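Local coordinates for substrate-binding protein (Synechococcus sp., PDB 6WPN) that probably binds a sugar or sugar-like solute in the periplasm of a marine cyanobacterium and hands it to an ABC importer, at residues A[270-275]-A[361-366]; A[211-216]-A[422-427]. One frame throughout, in Å; residues are numbered along the deposited sequence.

Contact 1: A[270-275]-A[361-366]; sequences SIQTNA and EAQIRD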
# COMPACT_ATOMS: atom_id res chain seq x y z
N SER A 270 17.19 0.22 5.46
CA SER A 270 17.96 1.04 4.53
C SER A 270 18.24 2.42 5.10
O SER A 270 19.28 3.01 4.80
CB SER A 270 17.24 1.14 3.18
OG SER A 270 15.92 1.60 3.35
N ILE A 271 17.35 2.93 5.95
CA ILE A 271 17.65 4.15 6.69
C ILE A 271 18.84 3.92 7.61
O ILE A 271 19.73 4.78 7.74
CB ILE A 271 16.42 4.62 7.49
CG1 ILE A 271 15.30 5.06 6.56
CG2 ILE A 271 16.79 5.75 8.44
CD1 ILE A 271 14.05 5.50 7.32
N GLN A 272 18.88 2.76 8.27
CA GLN A 272 19.99 2.45 9.17
C GLN A 272 21.31 2.49 8.42
O GLN A 272 22.30 3.02 8.94
CB GLN A 272 19.78 1.08 9.81
CG GLN A 272 18.71 1.04 10.88
CD GLN A 272 18.49 -0.35 11.44
OE1 GLN A 272 19.13 -1.31 11.03
NE2 GLN A 272 17.59 -0.46 12.41
N THR A 273 21.35 1.94 7.21
CA THR A 273 22.59 1.91 6.44
C THR A 273 22.87 3.25 5.77
O THR A 273 24.02 3.71 5.76
CB THR A 273 22.53 0.80 5.39
OG1 THR A 273 21.42 1.03 4.51
CG2 THR A 273 22.35 -0.56 6.06
N ASN A 274 21.85 3.90 5.22
CA ASN A 274 22.07 5.12 4.45
C ASN A 274 22.20 6.36 5.33
O ASN A 274 22.91 7.30 4.96
CB ASN A 274 20.93 5.32 3.44
CG ASN A 274 20.98 4.31 2.31
OD1 ASN A 274 22.01 3.71 2.03
ND2 ASN A 274 19.84 4.12 1.65
N ALA A 275 21.54 6.39 6.48
CA ALA A 275 21.56 7.56 7.36
C ALA A 275 21.52 7.11 8.81
O ALA A 275 20.48 7.21 9.48
CB ALA A 275 20.40 8.50 7.05
N GLU A 361 19.23 -4.05 15.28
CA GLU A 361 18.31 -5.18 15.17
C GLU A 361 17.12 -5.03 16.09
O GLU A 361 16.01 -5.45 15.75
CB GLU A 361 19.05 -6.49 15.48
CG GLU A 361 20.04 -6.92 14.41
CD GLU A 361 20.67 -8.26 14.73
OE1 GLU A 361 20.02 -9.07 15.44
OE2 GLU A 361 21.81 -8.51 14.29
N ALA A 362 17.33 -4.42 17.27
CA ALA A 362 16.22 -4.18 18.18
C ALA A 362 15.22 -3.20 17.58
O ALA A 362 14.00 -3.40 17.70
CB ALA A 362 16.75 -3.67 19.52
N GLN A 363 15.71 -2.15 16.94
CA GLN A 363 14.83 -1.20 16.26
C GLN A 363 14.01 -1.89 15.17
O GLN A 363 12.80 -1.67 15.06
CB GLN A 363 15.65 -0.06 15.67
CG GLN A 363 14.84 1.07 15.08
CD GLN A 363 15.71 2.18 14.54
OE1 GLN A 363 16.65 1.93 13.79
NE2 GLN A 363 15.43 3.41 14.94
N ILE A 364 14.66 -2.73 14.36
CA ILE A 364 13.95 -3.44 13.29
C ILE A 364 12.92 -4.39 13.87
O ILE A 364 11.82 -4.55 13.34
CB ILE A 364 14.95 -4.18 12.38
CG1 ILE A 364 15.85 -3.20 11.63
CG2 ILE A 364 14.22 -5.10 11.41
CD1 ILE A 364 15.09 -2.12 10.90
N ARG A 365 13.27 -5.04 14.98
CA ARG A 365 12.33 -5.92 15.65
C ARG A 365 11.14 -5.14 16.20
O ARG A 365 9.99 -5.59 16.09
CB ARG A 365 13.06 -6.69 16.75
CG ARG A 365 12.24 -7.75 17.47
CD ARG A 365 11.62 -7.19 18.73
NE ARG A 365 11.08 -8.24 19.58
CZ ARG A 365 11.59 -8.58 20.75
NH1 ARG A 365 12.66 -7.95 21.22
NH2 ARG A 365 11.02 -9.55 21.47
N ASP A 366 11.39 -3.96 16.78
CA ASP A 366 10.31 -3.12 17.28
C ASP A 366 9.34 -2.72 16.17
O ASP A 366 8.13 -2.68 16.38
CB ASP A 366 10.86 -1.85 17.95
CG ASP A 366 11.70 -2.15 19.17
OD1 ASP A 366 11.54 -3.23 19.78
OD2 ASP A 366 12.53 -1.27 19.54

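Contact 2: A[211-216]-A[422-427]; sequences RQRAAF and RYASAR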
# COMPACT_ATOMS: atom_id res chain seq x y z
N ARG A 211 -23.75 2.32 -7.64
CA ARG A 211 -24.02 2.96 -8.93
C ARG A 211 -22.74 3.62 -9.42
O ARG A 211 -22.68 4.15 -10.53
CB ARG A 211 -25.14 4.00 -8.90
CG ARG A 211 -26.56 3.45 -9.02
CD ARG A 211 -27.54 4.57 -9.33
NE ARG A 211 -27.69 4.83 -10.76
CZ ARG A 211 -27.85 6.05 -11.28
NH1 ARG A 211 -27.98 6.20 -12.60
NH2 ARG A 211 -27.86 7.11 -10.50
N GLN A 212 -21.72 3.61 -8.56
CA GLN A 212 -20.39 4.15 -8.87
C GLN A 212 -20.43 5.66 -9.10
O GLN A 212 -19.58 6.22 -9.80
CB GLN A 212 -19.79 3.44 -10.08
CG GLN A 212 -19.64 1.95 -9.85
CD GLN A 212 -18.62 1.64 -8.79
OE1 GLN A 212 -18.92 1.61 -7.60
NE2 GLN A 212 -17.40 1.39 -9.22
N ARG A 213 -21.41 6.34 -8.51
CA ARG A 213 -21.51 7.78 -8.62
C ARG A 213 -20.71 8.45 -7.50
O ARG A 213 -20.41 7.85 -6.47
CB ARG A 213 -22.98 8.21 -8.53
CG ARG A 213 -23.83 7.88 -9.76
CD ARG A 213 -23.27 8.46 -11.06
NE ARG A 213 -24.31 8.54 -12.09
CZ ARG A 213 -24.44 7.68 -13.10
NH1 ARG A 213 -23.60 6.66 -13.22
NH2 ARG A 213 -25.42 7.85 -13.98
N ALA A 214 -20.34 9.71 -7.73
CA ALA A 214 -19.56 10.46 -6.74
C ALA A 214 -20.35 10.61 -5.45
O ALA A 214 -21.49 11.08 -5.45
CB ALA A 214 -19.17 11.83 -7.30
N ALA A 215 -19.74 10.23 -4.33
CA ALA A 215 -20.38 10.33 -3.03
C ALA A 215 -19.63 11.22 -2.04
O ALA A 215 -20.04 11.30 -0.88
CB ALA A 215 -20.57 8.94 -2.43
N PHE A 216 -18.56 11.89 -2.47
CA PHE A 216 -17.70 12.62 -1.54
C PHE A 216 -18.07 14.09 -1.39
O PHE A 216 -17.42 14.79 -0.61
CB PHE A 216 -16.24 12.51 -1.97
CG PHE A 216 -15.99 12.92 -3.40
CD1 PHE A 216 -15.80 14.25 -3.73
CD2 PHE A 216 -15.94 11.97 -4.40
CE1 PHE A 216 -15.57 14.63 -5.04
CE2 PHE A 216 -15.71 12.34 -5.71
CZ PHE A 216 -15.53 13.67 -6.03
N ARG A 422 -19.10 12.64 -14.83
CA ARG A 422 -18.91 12.56 -16.28
C ARG A 422 -18.36 11.19 -16.68
O ARG A 422 -18.88 10.54 -17.58
CB ARG A 422 -17.94 13.66 -16.72
CG ARG A 422 -18.53 15.04 -16.89
CD ARG A 422 -17.39 16.07 -16.96
NE ARG A 422 -16.32 15.65 -17.86
CZ ARG A 422 -15.15 16.27 -17.97
NH1 ARG A 422 -14.89 17.35 -17.24
NH2 ARG A 422 -14.23 15.82 -18.81
N TYR A 423 -17.30 10.75 -16.00
CA TYR A 423 -16.68 9.46 -16.29
C TYR A 423 -17.62 8.31 -15.93
O TYR A 423 -17.74 7.34 -16.69
CB TYR A 423 -15.35 9.36 -15.53
CG TYR A 423 -14.60 8.06 -15.64
CD1 TYR A 423 -14.71 7.08 -14.65
CD2 TYR A 423 -13.74 7.81 -16.70
CE1 TYR A 423 -14.00 5.89 -14.73
CE2 TYR A 423 -13.02 6.62 -16.79
CZ TYR A 423 -13.16 5.67 -15.81
OH TYR A 423 -12.46 4.49 -15.89
N ALA A 424 -18.30 8.41 -14.78
CA ALA A 424 -19.10 7.30 -14.28
C ALA A 424 -20.38 7.09 -15.08
O ALA A 424 -20.87 5.96 -15.17
CB ALA A 424 -19.43 7.51 -12.81
N SER A 425 -20.95 8.15 -15.65
CA SER A 425 -22.14 7.97 -16.47
C SER A 425 -21.80 7.30 -17.80
O SER A 425 -22.64 6.61 -18.37
CB SER A 425 -22.83 9.31 -16.72
OG SER A 425 -23.24 9.91 -15.50
N ALA A 426 -20.57 7.47 -18.28
CA ALA A 426 -20.18 6.84 -19.54
C ALA A 426 -19.82 5.38 -19.35
O ALA A 426 -20.12 4.54 -20.21
CB ALA A 426 -19.02 7.61 -20.17
N ARG A 427 -19.17 5.04 -18.23
CA ARG A 427 -18.73 3.67 -18.00
C ARG A 427 -19.84 2.81 -17.41
O ARG A 427 -19.99 1.64 -17.79
CB ARG A 427 -17.49 3.69 -17.09
CG ARG A 427 -16.79 2.34 -16.92
CD ARG A 427 -15.34 2.53 -16.51
NE ARG A 427 -14.72 1.28 -16.05
CZ ARG A 427 -13.47 1.18 -15.60
NH1 ARG A 427 -12.68 2.25 -15.55
NH2 ARG A 427 -13.00 0.00 -15.21

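Contact 1: A[270-275]-A[361-366]
Two helices of the substrate-binding protein fold, 265-274 and 359-374, meet here through Gln272 on the first and Gln363 and Ile364 on the second, bridged mainly by one long glutamine. Gln272 NE2 donates to Gln363 OE1 at 2.9 Å with an N-H...O angle of 159°. The nitrogen lies in the plane of the Gln363 carbonyl, on a lone pair; the two amide planes are 18° apart, nearly coplanar, and the side chains run past each other in opposite directions. The backbones stand well apart, the nearest CA pair, Gln272 and Ile364, being 9.4 Å apart; the extended chain of Gln272, with its CD anti to CA (chi2 177°), spans that distance. In the two-lobed fold of solute-binding proteins, helices flank the sheet of each lobe; this pair lies toward the outside, the centre of the contact about 21 Å from the centre of the chain. The same NE2 also donates to Ala360 O, the carbonyl just before segment 361-366, so both partners of this nitrogen belong to helix 359-374. Gln363 in turn sends its NE2 to Ala279 O of helix 276-280, tying a third helix to the pair. Ile364 supplies the apolar side: its CG1 comes to 3.3 Å from Gln272 NE2, and its CD1 lies 3.9 Å from Gln272 CD.

Contact 2: A[211-216]-A[422-427]
Gln212 O is held by Trp420 NE1 through a hydrogen bond and rests against the methyl of Ala424, whose CB lies 3.3 Å from it. The contact sets the loop between helices 195-202 and 219-233 on the last turns of the C-terminal helix 409-427, far from the centre of this solute-binding fold. The backbones come close, Arg213 CA lying 6.2 Å from Ala424 CA, a spacing that the small alanine side chain allows. From there Arg213 bends at chi2 (-56°) and lays its guanidinium over the end of the helix. Ser425 OG sits over one face of that group, 3.3 Å above its plane and offset toward the rim, while Arg211 CZ lies over the opposite face. No hydrogen bond joins Arg213 to the helical segment: NH2 is 3.4 Å from Ser425 OG and NH1 is 3.4 Å from Ala424 O, both at poor angles. Its NH1 instead donates to Trp428 O, and NH2 makes a long, weak ion pair with the terminal carboxylate of Pro429. With an alanine in place of Arg213, Trp428 O would probably lose its donor and the chain end part of its positive surroundings, while Ser425 would be left without the flat group beside it. Asn421 OD1 meanwhile accepts from Ala214 N, and Ser425 OG is bonded to Asn421 O one helical turn back.

Contacts 1 and 2 lie on opposite sides of the centre of the chain, with their own centres 44 Å apart and their nearest atoms about 32 Å apart, so neither touches the other. Along the sequence, both segments of contact 1 fall between those of contact 2, whose second segment brings the C-terminal helix back to a loop some 200 residues earlier. Contact 1 joins helix to helix by a side-chain hydrogen bond; contact 2 has none between its two segments, the loop being bonded instead by side chains about one turn earlier on the same helix. A 1,2-ethanediol molecule, probably from the crystallisation liquor, lies about 4 Å from the side chain of Gln363, and no sugar site is established at either contact.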